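Side-chain contacts in split-Soret cytochrome c (Desulfovibrio desulfuricans, PDB 1H21), which carries two c-type hemes and probably a [2Fe-2S] cluster per subunit, works as a homodimer in electron transport, and may take part in sulfate reduction: residues Gly83-Ala88 and Glu111-Tyr116; Thr95-Leu98 and Glu104-Pro107; Gly135-Ser140 and Ser164-Glu169; Ala141-Leu146 and Asp228-His233. All coordinates share one frame; numbering follows the deposited sequence.

Overall arrangement
Interactions 1 and 2 are the buried contacts, and both join helix 87-99 or the turn leading into it to helix 102-118; interaction 2 is nested in the chain loop that interaction 1 closes, and Leu112 CD2 of the one touches Phe96 CZ of the other. Interactions 3 and 4 are partly buried and involve the loop between helices 102-118 and 147-158, interaction 3 meeting the start of helix 165-192 and interaction 4 the heme-binding turn. Interactions 1 and 4 touch as well, through a probable hydrogen bond from Cys86 N to Val145 O. Apolar packing carries the first three, with a cysteine sulfur and a tyrosine hydroxyl also meeting in interaction 1, whereas two close carboxylates and a bridging water mark interaction 4.

Interaction 1. Residues Gly83-Ala88 and Glu111-Tyr116. Unlike the reference sequence in segment 83-88: Cys86 (reference Tyr).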
loop_
_atom_site.group_PDB
_atom_site.type_symbol
_atom_site.label_atom_id
_atom_site.label_comp_id
_atom_site.label_asym_id
_atom_site.label_seq_id
_atom_site.Cartn_x
_atom_site.Cartn_y
_atom_site.Cartn_z
ATOM N N GLY A 83 3.411 -8.705 0.827
ATOM C CA GLY A 83 2.203 -9.098 0.129
ATOM C C GLY A 83 0.945 -8.297 0.401
ATOM O O GLY A 83 -0.157 -8.829 0.343
ATOM N N THR A 84 1.074 -7.012 0.684
ATOM C CA THR A 84 -0.115 -6.198 0.939
ATOM C C THR A 84 -0.680 -5.694 -0.406
ATOM O O THR A 84 -0.865 -6.484 -1.331
ATOM C CB THR A 84 0.166 -5.026 1.960
ATOM O OG1 THR A 84 1.076 -4.059 1.399
ATOM C CG2 THR A 84 0.759 -5.586 3.278
ATOM N N ILE A 85 -0.938 -4.397 -0.528
ATOM C CA ILE A 85 -1.470 -3.833 -1.756
ATOM C C ILE A 85 -0.585 -4.205 -2.950
ATOM O O ILE A 85 0.647 -4.160 -2.845
ATOM C CB ILE A 85 -1.559 -2.285 -1.630
ATOM C CG1 ILE A 85 -2.100 -1.658 -2.920
ATOM C CG2 ILE A 85 -0.202 -1.716 -1.324
ATOM C CD1 ILE A 85 -3.489 -2.107 -3.312
ATOM N N CYS A 86 -1.192 -4.627 -4.061
ATOM C CA CYS A 86 -0.394 -4.937 -5.242
ATOM C C CYS A 86 0.286 -3.668 -5.749
ATOM O O CYS A 86 -0.365 -2.653 -5.991
ATOM C CB CYS A 86 -1.234 -5.620 -6.316
ATOM S SG CYS A 86 -0.767 -7.387 -6.440
ATOM N N GLY A 87 1.613 -3.705 -5.793
ATOM C CA GLY A 87 2.401 -2.556 -6.204
ATOM C C GLY A 87 1.965 -1.824 -7.460
ATOM O O GLY A 87 2.033 -0.592 -7.538
ATOM N N ALA A 88 1.561 -2.583 -8.472
ATOM C CA ALA A 88 1.121 -1.977 -9.716
ATOM C C ALA A 88 -0.076 -1.090 -9.444
ATOM O O ALA A 88 -0.170 0.019 -9.971
ATOM C CB ALA A 88 0.763 -3.044 -10.725
ATOM N N GLU A 111 -12.852 2.400 -9.448
ATOM C CA GLU A 111 -12.951 1.731 -10.737
ATOM C C GLU A 111 -11.710 0.874 -10.990
ATOM O O GLU A 111 -11.811 -0.292 -11.388
ATOM C CB GLU A 111 -13.141 2.748 -11.875
ATOM C CG GLU A 111 -12.732 2.204 -13.234
ATOM C CD GLU A 111 -13.586 2.686 -14.374
ATOM O OE1 GLU A 111 -14.610 3.358 -14.133
ATOM O OE2 GLU A 111 -13.228 2.362 -15.532
ATOM N N LEU A 112 -10.538 1.455 -10.766
ATOM C CA LEU A 112 -9.288 0.738 -10.953
ATOM C C LEU A 112 -9.244 -0.527 -10.085
ATOM O O LEU A 112 -8.985 -1.616 -10.599
ATOM C CB LEU A 112 -8.120 1.664 -10.624
ATOM C CG LEU A 112 -6.733 1.071 -10.770
ATOM C CD1 LEU A 112 -6.545 0.554 -12.199
ATOM C CD2 LEU A 112 -5.712 2.145 -10.395
ATOM N N PHE A 113 -9.563 -0.389 -8.797
ATOM C CA PHE A 113 -9.557 -1.510 -7.851
ATOM C C PHE A 113 -10.662 -2.569 -8.066
ATOM O O PHE A 113 -10.370 -3.763 -8.030
ATOM C CB PHE A 113 -9.563 -0.996 -6.404
ATOM C CG PHE A 113 -8.243 -0.414 -5.948
ATOM C CD1 PHE A 113 -7.252 -0.060 -6.868
ATOM C CD2 PHE A 113 -7.996 -0.206 -4.600
ATOM C CE1 PHE A 113 -6.041 0.488 -6.454
ATOM C CE2 PHE A 113 -6.785 0.343 -4.174
ATOM C CZ PHE A 113 -5.810 0.691 -5.107
ATOM N N ARG A 114 -11.915 -2.152 -8.279
ATOM C CA ARG A 114 -13.024 -3.095 -8.521
ATOM C C ARG A 114 -12.781 -3.858 -9.827
ATOM O O ARG A 114 -13.061 -5.056 -9.933
ATOM C CB ARG A 114 -14.351 -2.351 -8.595
ATOM C CG ARG A 114 -14.800 -1.810 -7.266
ATOM C CD ARG A 114 -16.023 -0.935 -7.359
ATOM N NE ARG A 114 -16.279 -0.275 -6.078
ATOM C CZ ARG A 114 -17.082 0.773 -5.892
ATOM N NH1 ARG A 114 -17.743 1.325 -6.908
ATOM N NH2 ARG A 114 -17.240 1.256 -4.666
ATOM N N TRP A 115 -12.202 -3.167 -10.803
ATOM C CA TRP A 115 -11.905 -3.768 -12.085
ATOM C C TRP A 115 -10.918 -4.897 -11.862
ATOM O O TRP A 115 -11.120 -6.016 -12.354
ATOM C CB TRP A 115 -11.321 -2.709 -13.027
ATOM C CG TRP A 115 -10.582 -3.269 -14.218
ATOM C CD1 TRP A 115 -11.126 -3.739 -15.383
ATOM C CD2 TRP A 115 -9.161 -3.445 -14.337
ATOM N NE1 TRP A 115 -10.126 -4.201 -16.218
ATOM C CE2 TRP A 115 -8.914 -4.033 -15.597
ATOM C CE3 TRP A 115 -8.079 -3.167 -13.495
ATOM C CZ2 TRP A 115 -7.631 -4.347 -16.035
ATOM C CZ3 TRP A 115 -6.805 -3.481 -13.930
ATOM C CH2 TRP A 115 -6.590 -4.066 -15.191
ATOM N N TYR A 116 -9.863 -4.596 -11.100
ATOM C CA TYR A 116 -8.818 -5.568 -10.797
ATOM C C TYR A 116 -9.356 -6.828 -10.120
ATOM O O TYR A 116 -8.996 -7.942 -10.515
ATOM C CB TYR A 116 -7.705 -4.954 -9.939
ATOM C CG TYR A 116 -6.547 -5.897 -9.720
ATOM C CD1 TYR A 116 -5.500 -5.969 -10.632
ATOM C CD2 TYR A 116 -6.515 -6.744 -8.616
ATOM C CE1 TYR A 116 -4.452 -6.864 -10.453
ATOM C CE2 TYR A 116 -5.476 -7.636 -8.423
ATOM C CZ TYR A 116 -4.449 -7.695 -9.345
ATOM O OH TYR A 116 -3.417 -8.598 -9.176
#
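Ile85 and Phe113 meet at about a right angle: the CD1 methyl approaches the far end of the ring obliquely, 4.1 Å from CZ. The isoleucine gets there because CG1 lies opposite the backbone N (chi1 179°), carrying CD1 out toward helix 102-118. One helical turn further along that helix, Tyr116 extends its phenol toward Cys86, and its OH stands 4.0 Å from Cys86 SG. That separation is a van der Waals approach; the hydroxyl is hydrogen-bonded instead to Ser150 OG of helix 147-158. Phe113 and Tyr116 thus reach from neighbouring turns of one helix to consecutive residues of the other segment. Cys86 is the N-cap residue of helix 87-99, at the end of the turn 83-86, and it is inferred to bind the [2Fe-2S] cluster with Cys44, Cys147 and Cys171. Its side chain comes within about 3 Å of that of Cys147 (nearest atoms), in keeping with a shared site. The contact lies beside this probable cluster site, its centre about 3 Å from the centre of the chain. Phe113 also makes an edge-to-face stack with Trp82 of the second subunit, and Ile79 of that subunit packs on both Ile85 and Phe113.

Interaction 2. Residues Thr95-Leu98 and Glu104-Pro107; sequences TFSL and EVHP
This is the closed end of a helical hairpin: helix 87-99 ends, the chain turns within a few residues, and helix 102-118 begins, so that residues near the turn pack across it. The contact is carried by Val105, which directs both methyl groups at the weakly bonded end of helix 87-99. Its CG1, trans to N at chi1 179°, lies 3.7 Å from Phe96 CB and 4.0 Å from Phe96 CD2. Relative to the aromatic ring this methyl is at the edge and near the ring plane, so the valine abuts the root and rim of the phenylalanine while the two side chains run obliquely to each other. The second methyl, CG2, fits against the backbone, 3.8 Å from Phe96 O, and comes within 4.3 Å of Ser97 OG. The CA atoms of Phe96 and Val105 are 6.4 Å apart, a close approach of the two backbones as expected beside a short connection. All three touching residues are buried, and what joins them is apolar packing. Trp100, in the turn itself, packs on Val105, and Ala74 of the second subunit lies against Ser97. Beyond the valine, the Phe96 side chain also touches Met108 and Val109 of helix 102-118 and Ile186 of helix 165-192, while Thr95 packs on helix 44-60.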
loop_
_atom_site.group_PDB
_atom_site.type_symbol
_atom_site.label_atom_id
_atom_site.label_comp_id
_atom_site.label_asym_id
_atom_site.label_seq_id
_atom_site.Cartn_x
_atom_site.Cartn_y
_atom_site.Cartn_z
ATOM N N THR A 95 -0.500 8.220 -8.770
ATOM C CA THR A 95 -0.368 9.279 -9.771
ATOM C C THR A 95 -1.589 10.204 -9.758
ATOM O O THR A 95 -1.457 11.419 -9.921
ATOM C CB THR A 95 -0.157 8.720 -11.215
ATOM O OG1 THR A 95 -1.348 8.078 -11.672
ATOM C CG2 THR A 95 0.952 7.718 -11.253
ATOM N N PHE A 96 -2.759 9.643 -9.477
ATOM C CA PHE A 96 -3.982 10.436 -9.458
ATOM C C PHE A 96 -3.891 11.551 -8.428
ATOM O O PHE A 96 -4.489 12.634 -8.609
ATOM C CB PHE A 96 -5.209 9.580 -9.127
ATOM C CG PHE A 96 -5.395 8.402 -10.015
ATOM C CD1 PHE A 96 -4.623 8.239 -11.174
ATOM C CD2 PHE A 96 -6.358 7.444 -9.695
ATOM C CE1 PHE A 96 -4.806 7.156 -12.004
ATOM C CE2 PHE A 96 -6.557 6.346 -10.519
ATOM C CZ PHE A 96 -5.778 6.200 -11.679
ATOM N N SER A 97 -3.143 11.299 -7.356
ATOM C CA SER A 97 -3.030 12.291 -6.308
ATOM C C SER A 97 -2.080 13.429 -6.613
ATOM O O SER A 97 -1.965 14.376 -5.827
ATOM C CB SER A 97 -2.772 11.645 -4.958
ATOM O OG SER A 97 -3.962 10.979 -4.525
ATOM N N LEU A 98 -1.445 13.356 -7.786
ATOM C CA LEU A 98 -0.552 14.411 -8.250
ATOM C C LEU A 98 -1.369 15.511 -8.941
ATOM O O LEU A 98 -0.925 16.667 -9.061
ATOM C CB LEU A 98 0.447 13.848 -9.244
ATOM C CG LEU A 98 1.442 12.889 -8.604
ATOM C CD1 LEU A 98 2.303 12.273 -9.688
ATOM C CD2 LEU A 98 2.312 13.615 -7.547
ATOM N N GLU A 104 -12.291 13.661 -5.445
ATOM C CA GLU A 104 -12.263 13.325 -6.858
ATOM C C GLU A 104 -11.563 12.026 -7.202
ATOM O O GLU A 104 -11.938 11.372 -8.176
ATOM C CB GLU A 104 -11.625 14.453 -7.673
ATOM C CG GLU A 104 -12.501 15.682 -7.901
ATOM C CD GLU A 104 -11.840 16.684 -8.838
ATOM O OE1 GLU A 104 -11.097 17.564 -8.347
ATOM O OE2 GLU A 104 -12.057 16.580 -10.067
ATOM N N VAL A 105 -10.514 11.681 -6.458
ATOM C CA VAL A 105 -9.773 10.458 -6.722
ATOM C C VAL A 105 -10.524 9.177 -6.322
ATOM O O VAL A 105 -10.398 8.136 -6.976
ATOM C CB VAL A 105 -8.368 10.511 -6.085
ATOM C CG1 VAL A 105 -7.604 9.209 -6.346
ATOM C CG2 VAL A 105 -7.587 11.686 -6.677
ATOM N N HIS A 106 -11.379 9.279 -5.310
ATOM C CA HIS A 106 -12.140 8.132 -4.833
ATOM C C HIS A 106 -12.793 7.280 -5.930
ATOM O O HIS A 106 -12.481 6.099 -6.048
ATOM C CB HIS A 106 -13.184 8.556 -3.788
ATOM C CG HIS A 106 -13.761 7.401 -3.018
ATOM N ND1 HIS A 106 -13.020 6.289 -2.677
ATOM C CD2 HIS A 106 -14.997 7.198 -2.498
ATOM C CE1 HIS A 106 -13.768 5.452 -1.982
ATOM N NE2 HIS A 106 -14.972 5.982 -1.859
ATOM N N PRO A 107 -13.693 7.855 -6.759
ATOM C CA PRO A 107 -14.304 7.001 -7.786
ATOM C C PRO A 107 -13.308 6.458 -8.799
ATOM O O PRO A 107 -13.522 5.375 -9.345
ATOM C CB PRO A 107 -15.360 7.919 -8.417
ATOM C CG PRO A 107 -14.761 9.291 -8.275
ATOM C CD PRO A 107 -14.232 9.232 -6.845
#

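Interaction 3. Residues Gly135-Ser140 and Ser164-Glu169; sequences GDLPMS and SKQRSE
A single leucine from an irregular loop packs here on the first turn of a long helix: Leu137 belongs to the connection between helices 102-118 and 147-158, and its partners Gln166 and Glu169 stand at the start of helix 165-192. The two methyls divide the work. Leu137 CD1 lies 3.8 Å from Glu169 CG, the side chains crossing at about a right angle, while Leu137 CD2 is 4.1 Å from Gln166 CG and lies obliquely against it. Because Gln166 and Glu169 are three residues apart, their aliphatic portions are neighbours on one side of the helix, and the leucine end spans both. CD1 also approaches the helix backbone, at 4.1 Å from Gln166 O. The polar ends turn to other partners: Gln166 OE1 accepts from Ser164 OG at 2.8 Å, with the donor tilted 27° from the amide plane. Ser164 is also the N-cap, and its OG receives a weak capping bond from Gln166 N, so one hydroxyl links the helix start to the amide. On Glu169, chi1 of 177° swings CG away from the backbone N and presents this methylene to the leucine; the chain then bends at chi2, 64°. Its OE1 accepts from Val133 N, and OE2 pairs with Arg173 NE in a salt bridge and bonds Tyr34 OH. Helix 26-38 comes in through Trp38, which packs on Glu169, while helix 147-158 meets the loop where Trp154 NE1 donates to Pro138 O.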
loop_
_atom_site.group_PDB
_atom_site.type_symbol
_atom_site.label_atom_id
_atom_site.label_comp_id
_atom_site.label_asym_id
_atom_site.label_seq_id
_atom_site.Cartn_x
_atom_site.Cartn_y
_atom_site.Cartn_z
ATOM N N GLY A 135 5.664 -16.621 -24.074
ATOM C CA GLY A 135 4.539 -17.531 -24.134
ATOM C C GLY A 135 3.145 -17.122 -23.729
ATOM O O GLY A 135 2.713 -15.978 -23.959
ATOM N N ASP A 136 2.456 -18.091 -23.132
ATOM C CA ASP A 136 1.081 -17.947 -22.678
ATOM C C ASP A 136 1.032 -18.182 -21.194
ATOM O O ASP A 136 1.822 -18.969 -20.670
ATOM C CB ASP A 136 0.204 -19.011 -23.335
ATOM C CG ASP A 136 -0.553 -18.483 -24.529
ATOM O OD1 ASP A 136 0.083 -18.277 -25.585
ATOM O OD2 ASP A 136 -1.780 -18.263 -24.410
ATOM N N LEU A 137 0.108 -17.508 -20.518
ATOM C CA LEU A 137 -0.050 -17.678 -19.074
ATOM C C LEU A 137 -1.527 -17.824 -18.727
ATOM O O LEU A 137 -2.386 -17.242 -19.395
ATOM C CB LEU A 137 0.577 -16.512 -18.294
ATOM C CG LEU A 137 2.109 -16.505 -18.240
ATOM C CD1 LEU A 137 2.643 -15.170 -17.732
ATOM C CD2 LEU A 137 2.607 -17.666 -17.379
ATOM N N PRO A 138 -1.845 -18.671 -17.731
ATOM C CA PRO A 138 -3.229 -18.897 -17.301
ATOM C C PRO A 138 -3.742 -17.594 -16.728
ATOM O O PRO A 138 -2.988 -16.852 -16.105
ATOM C CB PRO A 138 -3.086 -19.934 -16.183
ATOM C CG PRO A 138 -1.763 -20.579 -16.442
ATOM C CD PRO A 138 -0.910 -19.433 -16.888
ATOM N N MET A 139 -5.018 -17.316 -16.931
ATOM C CA MET A 139 -5.608 -16.085 -16.426
ATOM C C MET A 139 -6.578 -16.426 -15.304
ATOM O O MET A 139 -7.172 -17.511 -15.302
ATOM C CB MET A 139 -6.373 -15.370 -17.549
ATOM C CG MET A 139 -5.539 -14.964 -18.749
ATOM S SD MET A 139 -6.591 -14.504 -20.140
ATOM C CE MET A 139 -8.223 -14.457 -19.421
ATOM N N SER A 140 -6.762 -15.498 -14.367
ATOM C CA SER A 140 -7.690 -15.704 -13.263
ATOM C C SER A 140 -8.076 -14.383 -12.625
ATOM O O SER A 140 -7.416 -13.360 -12.833
ATOM C CB SER A 140 -7.103 -16.655 -12.209
ATOM O OG SER A 140 -5.902 -16.153 -11.647
ATOM N N SER A 164 8.841 -19.303 -9.399
ATOM C CA SER A 164 8.950 -19.571 -10.831
ATOM C C SER A 164 9.120 -18.323 -11.666
ATOM O O SER A 164 8.650 -17.242 -11.285
ATOM C CB SER A 164 7.700 -20.323 -11.311
ATOM O OG SER A 164 7.839 -20.767 -12.650
ATOM N N LYS A 165 9.749 -18.494 -12.832
ATOM C CA LYS A 165 9.954 -17.381 -13.767
ATOM C C LYS A 165 8.599 -16.948 -14.298
ATOM O O LYS A 165 8.407 -15.806 -14.721
ATOM C CB LYS A 165 10.847 -17.803 -14.928
ATOM C CG LYS A 165 12.317 -17.778 -14.594
ATOM C CD LYS A 165 13.137 -17.419 -15.825
ATOM C CE LYS A 165 14.616 -17.301 -15.488
ATOM N NZ LYS A 165 15.375 -16.632 -16.583
ATOM N N GLN A 166 7.657 -17.879 -14.261
ATOM C CA GLN A 166 6.310 -17.624 -14.720
ATOM C C GLN A 166 5.577 -16.616 -13.882
ATOM O O GLN A 166 4.940 -15.728 -14.418
ATOM C CB GLN A 166 5.500 -18.919 -14.734
ATOM C CG GLN A 166 5.717 -19.827 -15.919
ATOM C CD GLN A 166 5.514 -21.243 -15.520
ATOM O OE1 GLN A 166 6.338 -21.805 -14.787
ATOM N NE2 GLN A 166 4.387 -21.823 -15.915
ATOM N N ARG A 167 5.649 -16.744 -12.564
ATOM C CA ARG A 167 4.905 -15.805 -11.748
ATOM C C ARG A 167 5.524 -14.413 -11.763
ATOM O O ARG A 167 4.817 -13.411 -11.597
ATOM C CB ARG A 167 4.591 -16.359 -10.345
ATOM C CG ARG A 167 5.585 -16.067 -9.278
ATOM C CD ARG A 167 5.282 -14.783 -8.510
ATOM N NE ARG A 167 6.551 -14.125 -8.210
ATOM C CZ ARG A 167 6.759 -12.814 -8.267
ATOM N NH1 ARG A 167 5.765 -11.985 -8.585
ATOM N NH2 ARG A 167 7.992 -12.349 -8.150
ATOM N N SER A 168 6.831 -14.332 -11.991
ATOM C CA SER A 168 7.464 -13.030 -12.079
ATOM C C SER A 168 7.124 -12.454 -13.469
ATOM O O SER A 168 7.067 -11.243 -13.647
ATOM C CB SER A 168 8.971 -13.127 -11.868
ATOM O OG SER A 168 9.621 -13.674 -12.993
ATOM N N GLU A 169 6.897 -13.333 -14.447
ATOM C CA GLU A 169 6.508 -12.899 -15.785
ATOM C C GLU A 169 5.075 -12.401 -15.631
ATOM O O GLU A 169 4.722 -11.330 -16.113
ATOM C CB GLU A 169 6.556 -14.071 -16.771
ATOM C CG GLU A 169 6.096 -13.737 -18.198
ATOM C CD GLU A 169 6.982 -12.720 -18.919
ATOM O OE1 GLU A 169 8.219 -12.794 -18.810
ATOM O OE2 GLU A 169 6.428 -11.856 -19.635
#

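Interaction 4. Residues Ala141-Leu146 and Asp228-His233; sequences ASDSVL and DCTPCH. With HEC (heme c), chain F.
Asp143 brings its carboxylate against Asp228 and Pro231. Its OD1 lies 2.9 Å from Asp228 OD2, two acceptor oxygens close together without a hydrogen bond between them, the carboxylate planes turned 45° apart, and its OD2 rests 3.3 Å from Pro231 CG. Beside this pair a water donates to both backbones, 2.9 Å to Asp143 O and 3.0 Å to Asp228 O, bridging the segments. Asp228 is also fixed from outside, where its OD1 bonds Ser205 OG and its N donates to Glu117 OE2; Thr230 OG1 adds a weak bond to OD2. On the other segment Ser144 OG accepts from Leu146 N in an ST turn, just ahead of helix 147-158. Asp228 directly precedes a CxxCH heme-binding motif: Cys229 SG and Cys232 SG are covalently joined to the heme at CAB and CAC, and His233 NE2 binds its iron at 2.0 Å. His148 of the second subunit supplies the other axial ligand, so the heme links the two subunits, while Leu146 CD1 lies 3.8 Å from heme CBC. Two carboxylates this close would repel if both were ionised, which might raise the pKa of one of them.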
loop_
_atom_site.group_PDB
_atom_site.type_symbol
_atom_site.label_atom_id
_atom_site.label_comp_id
_atom_site.label_asym_id
_atom_site.label_seq_id
_atom_site.Cartn_x
_atom_site.Cartn_y
_atom_site.Cartn_z
ATOM N N ALA A 141 -9.210 -14.395 -11.940
ATOM C CA ALA A 141 -9.693 -13.218 -11.245
ATOM C C ALA A 141 -9.262 -13.432 -9.803
ATOM O O ALA A 141 -9.513 -14.490 -9.226
ATOM C CB ALA A 141 -11.199 -13.139 -11.342
ATOM N N SER A 142 -8.599 -12.445 -9.224
ATOM C CA SER A 142 -8.111 -12.557 -7.862
ATOM C C SER A 142 -9.173 -12.328 -6.794
ATOM O O SER A 142 -9.177 -13.001 -5.769
ATOM C CB SER A 142 -6.968 -11.564 -7.661
ATOM O OG SER A 142 -7.390 -10.263 -8.023
ATOM N N ASP A 143 -10.086 -11.399 -7.065
ATOM C CA ASP A 143 -11.133 -10.995 -6.125
ATOM C C ASP A 143 -10.449 -10.318 -4.927
ATOM O O ASP A 143 -10.996 -10.217 -3.831
ATOM C CB ASP A 143 -11.995 -12.186 -5.685
ATOM C CG ASP A 143 -13.220 -11.766 -4.832
ATOM O OD1 ASP A 143 -13.723 -10.623 -4.959
ATOM O OD2 ASP A 143 -13.697 -12.609 -4.038
ATOM N N SER A 144 -9.225 -9.850 -5.163
ATOM C CA SER A 144 -8.438 -9.185 -4.140
ATOM C C SER A 144 -7.402 -8.272 -4.752
ATOM O O SER A 144 -6.724 -8.608 -5.714
ATOM C CB SER A 144 -7.738 -10.188 -3.202
ATOM O OG SER A 144 -6.913 -9.544 -2.217
ATOM N N VAL A 145 -7.291 -7.113 -4.131
ATOM C CA VAL A 145 -6.376 -6.063 -4.490
ATOM C C VAL A 145 -5.044 -6.319 -3.756
ATOM O O VAL A 145 -4.004 -5.727 -4.077
ATOM C CB VAL A 145 -7.075 -4.750 -4.089
ATOM C CG1 VAL A 145 -6.130 -3.760 -3.531
ATOM C CG2 VAL A 145 -7.838 -4.195 -5.281
ATOM N N LEU A 146 -5.074 -7.292 -2.845
ATOM C CA LEU A 146 -3.921 -7.666 -2.044
ATOM C C LEU A 146 -3.053 -8.679 -2.759
ATOM O O LEU A 146 -3.552 -9.702 -3.205
ATOM C CB LEU A 146 -4.391 -8.235 -0.706
ATOM C CG LEU A 146 -5.136 -7.258 0.209
ATOM C CD1 LEU A 146 -5.482 -7.934 1.522
ATOM C CD2 LEU A 146 -4.277 -5.998 0.431
ATOM N N ASP A 228 -13.519 -6.494 -1.351
ATOM C CA ASP A 228 -14.598 -7.462 -1.352
ATOM C C ASP A 228 -14.414 -8.370 -0.143
ATOM O O ASP A 228 -13.314 -8.889 0.103
ATOM C CB ASP A 228 -14.616 -8.278 -2.628
ATOM C CG ASP A 228 -15.818 -9.160 -2.693
ATOM O OD1 ASP A 228 -16.930 -8.641 -2.502
ATOM O OD2 ASP A 228 -15.671 -10.377 -2.854
ATOM N N CYS A 229 -15.481 -8.540 0.628
ATOM C CA CYS A 229 -15.426 -9.334 1.848
ATOM C C CYS A 229 -15.371 -10.849 1.682
ATOM O O CYS A 229 -14.908 -11.550 2.578
ATOM C CB CYS A 229 -16.613 -8.978 2.713
ATOM S SG CYS A 229 -17.049 -7.254 2.582
ATOM N N THR A 230 -15.761 -11.341 0.513
ATOM C CA THR A 230 -15.837 -12.763 0.235
ATOM C C THR A 230 -14.639 -13.678 0.558
ATOM O O THR A 230 -14.784 -14.697 1.256
ATOM C CB THR A 230 -16.266 -12.981 -1.256
ATOM O OG1 THR A 230 -17.519 -12.320 -1.495
ATOM C CG2 THR A 230 -16.405 -14.483 -1.585
ATOM N N PRO A 231 -13.433 -13.311 0.103
ATOM C CA PRO A 231 -12.265 -14.169 0.366
ATOM C C PRO A 231 -11.968 -14.549 1.807
ATOM O O PRO A 231 -11.649 -15.706 2.118
ATOM C CB PRO A 231 -11.110 -13.365 -0.230
ATOM C CG PRO A 231 -11.783 -12.554 -1.319
ATOM C CD PRO A 231 -13.051 -12.103 -0.651
ATOM N N CYS A 232 -12.112 -13.568 2.687
ATOM C CA CYS A 232 -11.790 -13.738 4.087
ATOM C C CYS A 232 -12.924 -14.088 5.023
ATOM O O CYS A 232 -12.688 -14.698 6.061
ATOM C CB CYS A 232 -11.120 -12.459 4.573
ATOM S SG CYS A 232 -9.678 -11.977 3.589
ATOM N N HIS A 233 -14.147 -13.712 4.671
ATOM C CA HIS A 233 -15.271 -13.943 5.559
ATOM C C HIS A 233 -16.277 -14.990 5.072
ATOM O O HIS A 233 -17.462 -14.932 5.398
ATOM C CB HIS A 233 -15.920 -12.584 5.884
ATOM C CG HIS A 233 -15.018 -11.652 6.654
ATOM N ND1 HIS A 233 -14.534 -11.913 7.921
ATOM C CD2 HIS A 233 -14.583 -10.403 6.352
ATOM C CE1 HIS A 233 -13.856 -10.841 8.354
ATOM N NE2 HIS A 233 -13.849 -9.887 7.443
HETATM FE FE HEC F . -12.925 -8.084 7.653
HETATM C CHA HEC F . -12.211 -8.095 10.984
HETATM C CHB HEC F . -16.035 -7.013 8.257
HETATM C CHC HEC F . -13.259 -7.486 4.441
HETATM C CHD HEC F . -10.169 -10.023 7.057
HETATM N NA HEC F . -13.880 -7.561 9.253
HETATM C C1A HEC F . -13.424 -7.531 10.561
HETATM C C2A HEC F . -14.445 -6.980 11.465
HETATM C C3A HEC F . -15.504 -6.721 10.682
HETATM C C4A HEC F . -15.166 -7.111 9.340
HETATM C CMA HEC F . -16.844 -6.178 11.170
HETATM C CAA HEC F . -14.453 -6.816 13.005
HETATM C CBA HEC F . -14.841 -8.019 13.889
HETATM C CGA HEC F . -13.705 -8.994 14.128
HETATM O O1A HEC F . -13.928 -10.206 13.928
HETATM O O2A HEC F . -12.605 -8.548 14.517
HETATM N NB HEC F . -14.357 -7.400 6.585
HETATM C C1B HEC F . -15.638 -7.138 6.958
HETATM C C2B HEC F . -16.425 -6.666 5.890
HETATM C C3B HEC F . -15.606 -6.590 4.782
HETATM C C4B HEC F . -14.308 -7.095 5.261
HETATM C CMB HEC F . -17.874 -6.268 6.080
HETATM C CAB HEC F . -15.896 -6.168 3.464
HETATM C CBB HEC F . -15.954 -4.795 3.043
HETATM N NC HEC F . -11.918 -8.575 6.071
HETATM C C1C HEC F . -12.185 -8.231 4.786
HETATM C C2C HEC F . -11.231 -8.826 3.894
HETATM C C3C HEC F . -10.359 -9.563 4.660
HETATM C C4C HEC F . -10.795 -9.403 5.987
HETATM C CMC HEC F . -11.188 -8.667 2.364
HETATM C CAC HEC F . -9.259 -10.317 4.284
HETATM C CBC HEC F . -8.071 -9.710 3.691
HETATM N ND HEC F . -11.508 -8.905 8.767
HETATM C C1D HEC F . -10.511 -9.805 8.378
HETATM C C2D HEC F . -9.785 -10.345 9.549
HETATM C C3D HEC F . -10.274 -9.690 10.643
HETATM C C4D HEC F . -11.346 -8.794 10.159
HETATM C CMD HEC F . -8.745 -11.434 9.565
HETATM C CAD HEC F . -9.783 -9.802 12.093
HETATM C CBD HEC F . -10.618 -10.725 12.981
HETATM C CGD HEC F . -10.112 -10.753 14.401
HETATM O O1D HEC F . -10.523 -9.873 15.165
HETATM O O2D HEC F . -9.267 -11.606 14.751
HETATM O O HOH W 1 -10.776 -8.671 -1.446
#